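Local coordinates for protein uncharacterized peptidase Lmo0363 (Listeria monocytogenes, PDB 3L4E) that is probably a serine peptidase of family S51, related to peptidase E, that hydrolyses peptide bonds, at residues Ser157-Tyr162 / Glu169-Ile174; Thr38-Thr43 / Thr139-Asn144. One frame throughout, in Å; residues are numbered along the deposited sequence.

Interaction 1 (Ser157-Tyr162 / Glu169-Ile174); sequences STLPHY and EITQKI
Thr-171 of helix 168-177 fits into the bend where the chain leaves strand 157-159, and Leu-159 and the ring of Tyr-162 both lean on its CB. Its methyl CG2 sits 3.7 Å from Pro-160 O and 3.8 Å from His-161 O, a van der Waals contact with two successive carbonyls. With chi1 at 57° OG1 lies between its own backbone N and carbonyl carbon, where it hydrogen-bonds to Phe-167 O and takes the N-H of Asn-163; this buried hydroxyl thus ties the helix start to the loop before it. Leu-159 reaches the helix with both methyls: CD2 touches Thr-171 O at 3.6 Å, and CD1 meets Ile-174 CD1 at 3.7 Å as the two side chains cross obliquely. A chi1 of 180° swings the Tyr-162 ring beside its carbonyl carbon and toward the helix, where it meets Thr-171 aslant, CD1 4.0 Å from Thr-171 CB. His-161, whose ND1 is hydrogen-bonded to Asn-189 and whose ring stacks on Phe-167, turns its imidazole out of this packing to touch Ser-120. The contact is thus a strand-loop-helix connection that carries the histidine assigned by similarity to the charge relay of S51 peptidases.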
ATOM      1  N   SER A 157       3.820 -11.590  -4.957  1.00 29.64           N
ATOM      2  CA  SER A 157       2.491 -10.991  -5.069  1.00 34.70           C
ATOM      3  C   SER A 157       1.735 -11.060  -3.744  1.00 29.20           C
ATOM      4  O   SER A 157       1.146 -12.090  -3.399  1.00 31.10           O
ATOM      5  CB  SER A 157       1.684 -11.690  -6.166  1.00 37.68           C
ATOM      6  OG  SER A 157       2.343 -11.598  -7.415  1.00 36.03           O
ATOM      7  N   THR A 158       1.744  -9.954  -3.012  1.00 24.88           N
ATOM      8  CA  THR A 158       1.156  -9.919  -1.680  1.00 23.91           C
ATOM      9  C   THR A 158      -0.350 -10.120  -1.746  1.00 23.03           C
ATOM     10  O   THR A 158      -1.039  -9.470  -2.533  1.00 26.23           O
ATOM     11  CB  THR A 158       1.482  -8.603  -0.966  1.00 22.24           C
ATOM     12  OG1 THR A 158       2.904  -8.423  -0.939  1.00 24.43           O
ATOM     13  CG2 THR A 158       0.937  -8.602   0.455  1.00 22.38           C
ATOM     14  N   LEU A 159      -0.850 -11.029  -0.919  1.00 25.22           N
ATOM     15  CA  LEU A 159      -2.276 -11.336  -0.874  1.00 25.92           C
ATOM     16  C   LEU A 159      -2.818 -10.999   0.510  1.00 26.95           C
ATOM     17  O   LEU A 159      -2.630 -11.758   1.455  1.00 29.44           O
ATOM     18  CB  LEU A 159      -2.510 -12.808  -1.202  1.00 32.50           C
ATOM     19  CG  LEU A 159      -3.966 -13.260  -1.249  1.00 31.69           C
ATOM     20  CD1 LEU A 159      -4.749 -12.458  -2.280  1.00 33.84           C
ATOM     21  CD2 LEU A 159      -4.024 -14.743  -1.566  1.00 35.44           C
ATOM     22  N   PRO A 160      -3.485  -9.845   0.637  1.00 27.56           N
ATOM     23  CA  PRO A 160      -3.885  -9.387   1.973  1.00 27.04           C
ATOM     24  C   PRO A 160      -5.183 -10.022   2.454  1.00 30.80           C
ATOM     25  O   PRO A 160      -5.943 -10.601   1.663  1.00 32.22           O
ATOM     26  CB  PRO A 160      -4.072  -7.880   1.778  1.00 26.58           C
ATOM     27  CG  PRO A 160      -4.516  -7.758   0.354  1.00 29.77           C
ATOM     28  CD  PRO A 160      -3.820  -8.866  -0.414  1.00 28.56           C
ATOM     29  N   HIS A 161      -5.417  -9.906   3.759  1.00 31.60           N
ATOM     30  CA  HIS A 161      -6.561 -10.520   4.425  1.00 34.07           C
ATOM     31  C   HIS A 161      -6.573 -12.044   4.258  1.00 34.15           C
ATOM     32  O   HIS A 161      -7.643 -12.643   4.228  1.00 39.16           O
ATOM     33  CB  HIS A 161      -7.891  -9.932   3.923  1.00 35.44           C
ATOM     34  CG  HIS A 161      -7.907  -8.436   3.804  1.00 37.78           C
ATOM     35  ND1 HIS A 161      -7.725  -7.596   4.884  1.00 33.02           N
ATOM     36  CD2 HIS A 161      -8.114  -7.629   2.736  1.00 36.87           C
ATOM     37  CE1 HIS A 161      -7.806  -6.340   4.483  1.00 32.78           C
ATOM     38  NE2 HIS A 161      -8.041  -6.330   3.182  1.00 35.08           N
ATOM     39  N   TYR A 162      -5.399 -12.669   4.152  1.00 33.88           N
ATOM     40  CA  TYR A 162      -5.334 -14.108   3.844  1.00 28.40           C
ATOM     41  C   TYR A 162      -6.034 -14.975   4.882  1.00 33.91           C
ATOM     42  O   TYR A 162      -5.744 -14.892   6.078  1.00 36.47           O
ATOM     43  CB  TYR A 162      -3.894 -14.601   3.649  1.00 30.94           C
ATOM     44  CG  TYR A 162      -3.826 -16.084   3.319  1.00 35.70           C
ATOM     45  CD1 TYR A 162      -4.144 -16.546   2.046  1.00 40.59           C
ATOM     46  CD2 TYR A 162      -3.460 -17.021   4.280  1.00 34.72           C
ATOM     47  CE1 TYR A 162      -4.092 -17.897   1.741  1.00 40.61           C
ATOM     48  CE2 TYR A 162      -3.402 -18.376   3.981  1.00 35.42           C
ATOM     49  CZ  TYR A 162      -3.717 -18.809   2.711  1.00 38.60           C
ATOM     50  OH  TYR A 162      -3.669 -20.156   2.406  1.00 40.21           O
ATOM     51  N   GLU A 169     -12.933 -17.453   1.275  1.00 46.94           N
ATOM     52  CA  GLU A 169     -13.042 -18.175   0.012  1.00 52.91           C
ATOM     53  C   GLU A 169     -12.301 -17.459  -1.115  1.00 49.60           C
ATOM     54  O   GLU A 169     -11.664 -18.103  -1.948  1.00 47.34           O
ATOM     55  CB  GLU A 169     -14.502 -18.464  -0.370  1.00 54.55           C
ATOM     56  CG  GLU A 169     -15.531 -17.489   0.177  1.00 61.40           C
ATOM     57  CD  GLU A 169     -16.953 -17.945  -0.103  1.00 64.33           C
ATOM     58  OE1 GLU A 169     -17.124 -18.924  -0.862  1.00 63.12           O
ATOM     59  OE2 GLU A 169     -17.901 -17.330   0.433  1.00 66.47           O
ATOM     60  N   ILE A 170     -12.367 -16.131  -1.120  1.00 48.03           N
ATOM     61  CA  ILE A 170     -11.667 -15.336  -2.129  1.00 39.46           C
ATOM     62  C   ILE A 170     -10.171 -15.615  -2.134  1.00 40.50           C
ATOM     63  O   ILE A 170      -9.596 -15.939  -3.174  1.00 44.30           O
ATOM     64  CB  ILE A 170     -11.905 -13.827  -1.945  1.00 36.29           C
ATOM     65  CG1 ILE A 170     -13.324 -13.458  -2.388  1.00 38.06           C
ATOM     66  CG2 ILE A 170     -10.866 -13.025  -2.728  1.00 36.96           C
ATOM     67  CD1 ILE A 170     -13.708 -12.031  -2.085  1.00 46.00           C
ATOM     68  N   THR A 171      -9.536 -15.475  -0.969  1.00 40.65           N
ATOM     69  CA  THR A 171      -8.088 -15.637  -0.879  1.00 42.68           C
ATOM     70  C   THR A 171      -7.651 -17.081  -1.126  1.00 43.16           C
ATOM     71  O   THR A 171      -6.576 -17.327  -1.675  1.00 41.62           O
ATOM     72  CB  THR A 171      -7.517 -15.114   0.465  1.00 39.50           C
ATOM     73  OG1 THR A 171      -8.148 -15.780   1.565  1.00 44.19           O
ATOM     74  CG2 THR A 171      -7.736 -13.608   0.598  1.00 41.81           C
ATOM     75  N   GLN A 172      -8.490 -18.030  -0.720  1.00 45.26           N
ATOM     76  CA  GLN A 172      -8.229 -19.443  -0.967  1.00 45.74           C
ATOM     77  C   GLN A 172      -8.175 -19.740  -2.461  1.00 42.51           C
ATOM     78  O   GLN A 172      -7.277 -20.437  -2.940  1.00 43.49           O
ATOM     79  CB  GLN A 172      -9.316 -20.303  -0.317  1.00 44.53           C
ATOM     80  CG  GLN A 172      -9.298 -20.300   1.206  1.00 49.07           C
ATOM     81  CD  GLN A 172      -8.047 -20.936   1.770  1.00 55.87           C
ATOM     82  OE1 GLN A 172      -7.547 -20.529   2.818  1.00 58.77           O
ATOM     83  NE2 GLN A 172      -7.528 -21.938   1.070  1.00 60.76           N
ATOM     84  N   LYS A 173      -9.147 -19.209  -3.195  1.00 44.87           N
ATOM     85  CA  LYS A 173      -9.241 -19.463  -4.627  1.00 44.30           C
ATOM     86  C   LYS A 173      -8.130 -18.773  -5.407  1.00 42.33           C
ATOM     87  O   LYS A 173      -7.736 -19.238  -6.474  1.00 48.30           O
ATOM     88  CB  LYS A 173     -10.620 -19.071  -5.154  1.00 52.59           C
ATOM     89  CG  LYS A 173     -11.717 -20.013  -4.673  1.00 53.98           C
ATOM     90  CD  LYS A 173     -13.084 -19.644  -5.219  1.00 59.58           C
ATOM     91  CE  LYS A 173     -14.121 -20.687  -4.816  1.00 57.80           C
ATOM     92  NZ  LYS A 173     -15.486 -20.336  -5.296  1.00 62.38           N
ATOM     93  N   ILE A 174      -7.614 -17.673  -4.864  1.00 40.32           N
ATOM     94  CA  ILE A 174      -6.496 -16.977  -5.486  1.00 36.58           C
ATOM     95  C   ILE A 174      -5.212 -17.791  -5.370  1.00 37.98           C
ATOM     96  O   ILE A 174      -4.476 -17.938  -6.342  1.00 42.20           O
ATOM     97  CB  ILE A 174      -6.302 -15.565  -4.888  1.00 34.67           C
ATOM     98  CG1 ILE A 174      -7.488 -14.672  -5.267  1.00 40.11           C
ATOM     99  CG2 ILE A 174      -4.973 -14.946  -5.339  1.00 31.58           C
ATOM    100  CD1 ILE A 174      -7.364 -13.240  -4.804  1.00 41.13           C
TER

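Interaction 2 (Thr38-Thr43 / Thr139-Asn144); sequences TVEEVT and TKKAVN. With SO4 (sulfate ion), chain C.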
ATOM      1  N   THR A  38     -11.293   5.945  -2.541  1.00 16.58           N
ATOM      2  CA  THR A  38     -12.264   6.965  -2.948  1.00 18.92           C
ATOM      3  C   THR A  38     -13.399   6.432  -3.820  1.00 22.53           C
ATOM      4  O   THR A  38     -14.401   7.113  -4.029  1.00 27.77           O
ATOM      5  CB  THR A  38     -11.585   8.163  -3.648  1.00 23.34           C
ATOM      6  OG1 THR A  38     -10.956   7.729  -4.863  1.00 24.35           O
ATOM      7  CG2 THR A  38     -10.554   8.821  -2.717  1.00 19.19           C
ATOM      8  N   VAL A  39     -13.242   5.214  -4.329  1.00 21.88           N
ATOM      9  CA  VAL A  39     -14.285   4.580  -5.131  1.00 23.19           C
ATOM     10  C   VAL A  39     -14.937   3.434  -4.355  1.00 22.86           C
ATOM     11  O   VAL A  39     -15.755   2.694  -4.890  1.00 26.20           O
ATOM     12  CB  VAL A  39     -13.735   4.057  -6.472  1.00 20.85           C
ATOM     13  CG1 VAL A  39     -13.262   5.219  -7.341  1.00 24.13           C
ATOM     14  CG2 VAL A  39     -12.605   3.052  -6.234  1.00 24.48           C
ATOM     15  N   GLU A  40     -14.565   3.295  -3.086  1.00 24.16           N
ATOM     16  CA  GLU A  40     -15.086   2.230  -2.244  1.00 22.03           C
ATOM     17  C   GLU A  40     -16.214   2.747  -1.371  1.00 22.93           C
ATOM     18  O   GLU A  40     -16.246   3.928  -1.009  1.00 22.73           O
ATOM     19  CB  GLU A  40     -13.977   1.673  -1.348  1.00 21.19           C
ATOM     20  CG  GLU A  40     -12.812   1.090  -2.110  1.00 23.70           C
ATOM     21  CD  GLU A  40     -13.192  -0.162  -2.862  1.00 29.06           C
ATOM     22  OE1 GLU A  40     -12.999  -1.262  -2.306  1.00 41.87           O
ATOM     23  OE2 GLU A  40     -13.698  -0.048  -4.000  1.00 32.27           O
ATOM     24  N   GLU A  41     -17.117   1.844  -1.010  1.00 18.56           N
ATOM     25  CA  GLU A  41     -18.323   2.213  -0.283  1.00 21.69           C
ATOM     26  C   GLU A  41     -18.232   2.020   1.229  1.00 21.13           C
ATOM     27  O   GLU A  41     -19.026   2.589   1.972  1.00 21.49           O
ATOM     28  CB  GLU A  41     -19.514   1.457  -0.865  1.00 24.65           C
ATOM     29  CG  GLU A  41     -19.728   1.802  -2.342  1.00 28.70           C
ATOM     30  CD  GLU A  41     -20.935   1.142  -2.947  1.00 36.18           C
ATOM     31  OE1 GLU A  41     -20.957  -0.102  -3.027  1.00 40.26           O
ATOM     32  OE2 GLU A  41     -21.861   1.875  -3.356  1.00 40.20           O
ATOM     33  N   VAL A  42     -17.270   1.220   1.680  1.00 20.95           N
ATOM     34  CA  VAL A  42     -17.039   1.029   3.110  1.00 19.11           C
ATOM     35  C   VAL A  42     -15.550   1.227   3.387  1.00 19.21           C
ATOM     36  O   VAL A  42     -14.713   0.446   2.917  1.00 20.10           O
ATOM     37  CB  VAL A  42     -17.488  -0.372   3.563  1.00 19.89           C
ATOM     38  CG1 VAL A  42     -17.223  -0.560   5.055  1.00 25.61           C
ATOM     39  CG2 VAL A  42     -18.971  -0.596   3.223  1.00 21.40           C
ATOM     40  N   THR A  43     -15.215   2.270   4.147  1.00 18.41           N
ATOM     41  CA  THR A  43     -13.823   2.717   4.218  1.00 17.12           C
ATOM     42  C   THR A  43     -13.279   3.028   5.624  1.00 20.20           C
ATOM     43  O   THR A  43     -12.442   3.925   5.793  1.00 18.69           O
ATOM     44  CB  THR A  43     -13.613   3.944   3.310  1.00 16.34           C
ATOM     45  OG1 THR A  43     -14.570   4.954   3.652  1.00 18.86           O
ATOM     46  CG2 THR A  43     -13.799   3.552   1.856  1.00 19.64           C
ATOM     47  N   THR A 139     -12.717  -4.587 -11.322  1.00 30.88           N
ATOM     48  CA  THR A 139     -12.094  -3.805 -12.387  1.00 33.78           C
ATOM     49  C   THR A 139     -13.058  -2.786 -12.994  1.00 34.16           C
ATOM     50  O   THR A 139     -12.637  -1.901 -13.743  1.00 35.90           O
ATOM     51  CB  THR A 139     -11.557  -4.700 -13.516  1.00 33.68           C
ATOM     52  OG1 THR A 139     -12.643  -5.412 -14.113  1.00 33.11           O
ATOM     53  CG2 THR A 139     -10.534  -5.694 -12.982  1.00 32.30           C
ATOM     54  N   LYS A 140     -14.346  -2.909 -12.676  1.00 31.68           N
ATOM     55  CA  LYS A 140     -15.351  -1.964 -13.164  1.00 32.51           C
ATOM     56  C   LYS A 140     -15.033  -0.537 -12.752  1.00 30.77           C
ATOM     57  O   LYS A 140     -15.476   0.418 -13.395  1.00 34.53           O
ATOM     58  CB  LYS A 140     -16.747  -2.313 -12.636  1.00 35.71           C
ATOM     59  CG  LYS A 140     -17.259  -3.692 -12.995  1.00 43.58           C
ATOM     60  CD  LYS A 140     -18.711  -3.845 -12.542  1.00 46.84           C
ATOM     61  CE  LYS A 140     -19.092  -5.305 -12.335  1.00 56.34           C
ATOM     62  NZ  LYS A 140     -18.435  -5.890 -11.128  1.00 58.62           N
ATOM     63  N   LYS A 141     -14.270  -0.390 -11.674  1.00 29.95           N
ATOM     64  CA  LYS A 141     -13.984   0.933 -11.132  1.00 26.87           C
ATOM     65  C   LYS A 141     -12.767   1.590 -11.773  1.00 24.05           C
ATOM     66  O   LYS A 141     -12.439   2.737 -11.477  1.00 27.09           O
ATOM     67  CB  LYS A 141     -13.894   0.879  -9.608  1.00 28.19           C
ATOM     68  CG  LYS A 141     -15.236   0.484  -9.003  1.00 32.63           C
ATOM     69  CD  LYS A 141     -15.239   0.504  -7.491  1.00 31.91           C
ATOM     70  CE  LYS A 141     -16.635   0.211  -6.962  1.00 34.00           C
ATOM     71  NZ  LYS A 141     -16.629  -0.030  -5.494  1.00 37.76           N
ATOM     72  N   ALA A 142     -12.117   0.867 -12.680  1.00 20.69           N
ATOM     73  CA  ALA A 142     -10.951   1.391 -13.385  1.00 16.70           C
ATOM     74  C   ALA A 142     -11.183   1.290 -14.890  1.00 17.90           C
ATOM     75  O   ALA A 142     -10.752   0.327 -15.532  1.00 22.91           O
ATOM     76  CB  ALA A 142      -9.709   0.615 -12.986  1.00 22.34           C
ATOM     77  N   VAL A 143     -11.871   2.277 -15.460  1.00 17.45           N
ATOM     78  CA  VAL A 143     -12.319   2.164 -16.845  1.00 18.87           C
ATOM     79  C   VAL A 143     -11.248   2.526 -17.868  1.00 19.21           C
ATOM     80  O   VAL A 143     -11.472   2.385 -19.070  1.00 18.51           O
ATOM     81  CB  VAL A 143     -13.574   3.020 -17.125  1.00 18.82           C
ATOM     82  CG1 VAL A 143     -14.716   2.633 -16.189  1.00 19.49           C
ATOM     83  CG2 VAL A 143     -13.252   4.515 -17.026  1.00 19.24           C
ATOM     84  N   ASN A 144     -10.090   2.978 -17.393  1.00 21.73           N
ATOM     85  CA  ASN A 144      -9.000   3.403 -18.276  1.00 22.55           C
ATOM     86  C   ASN A 144      -7.747   2.534 -18.209  1.00 24.36           C
ATOM     87  O   ASN A 144      -6.910   2.577 -19.104  1.00 30.08           O
ATOM     88  CB  ASN A 144      -8.614   4.857 -17.996  1.00 27.70           C
ATOM     89  CG  ASN A 144      -9.768   5.810 -18.175  1.00 29.43           C
ATOM     90  OD1 ASN A 144     -10.037   6.647 -17.313  1.00 35.16           O
ATOM     91  ND2 ASN A 144     -10.468   5.683 -19.292  1.00 27.55           N
TER
HETATM   92  S   SO4 C 207     -14.899  -3.062  -5.173  0.87 49.98           S
HETATM   93  O1  SO4 C 207     -15.513  -2.488  -6.366  0.90 60.42           O
HETATM   94  O2  SO4 C 207     -15.719  -2.765  -4.005  0.94 49.86           O
HETATM   95  O3  SO4 C 207     -14.795  -4.505  -5.348  0.96 49.51           O
HETATM   96  O4  SO4 C 207     -13.562  -2.499  -4.990  0.96 52.76           O
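A sulfate site at the surface, near the presumed active site, is formed partly by two loops, one between strand 29-33 and helix 44-55, the other on the way from helix 121-124 to strand 157-159. Lys-141 spans the gap between them. Its chain is extended beyond CG and carries NZ to Val-39 O, 2.9 Å away. That bond is bent at the acceptor, with a C=O...NZ angle of 148° and the donor tilted 24° from the carbonyl plane. Val-39 runs the other way alongside the lysine, its CG2 packed 3.9 Å from Lys-141 CD, so the same residue offers a carbonyl to the ammonium and a methyl to the aliphatic chain. Glu-40 approaches at about a right angle, and the fold at its chi2 of -67° brings OE2 back to Lys-141 NZ in a salt bridge of 3.3 Å whose hydrogen bond is weak. In an enzyme assigned to the S51 serine peptidases, Glu-40 lies about 9 Å, side chain to side chain, from Ser-120 and His-161, the presumed charge-relay pair. The sulfate, probably from the crystallisation liquor, accepts weak hydrogen bonds from Lys-141 NZ at O1, 2.8 Å away, and at O2. Asn-89 ND2 and the backbone N of Ser-138 supply further hydrogen bonds to the anion. Sulfate O4 is 2.6 Å from Glu-40 OE2.

How the interactions relate
The two contacts do not touch: their centres are 19 Å apart and their nearest atoms about 9 Å apart. In sequence they follow in series, interaction 2 ending at Asn-144 before interaction 1 begins at Ser-157. The predicted active site relates them. Interaction 1 holds His-161, whose side chain is about 3 Å from that of Ser-120, the other residue assigned by similarity to the charge relay. Interaction 2 places Glu-40 near the same pair, its side chain about 9 Å from those of both Ser-120 and His-161, and the sulfate lies beside Glu-40. The first contact anchors the backbone that carries a presumed catalytic residue; the second belongs to a neighbouring anion site.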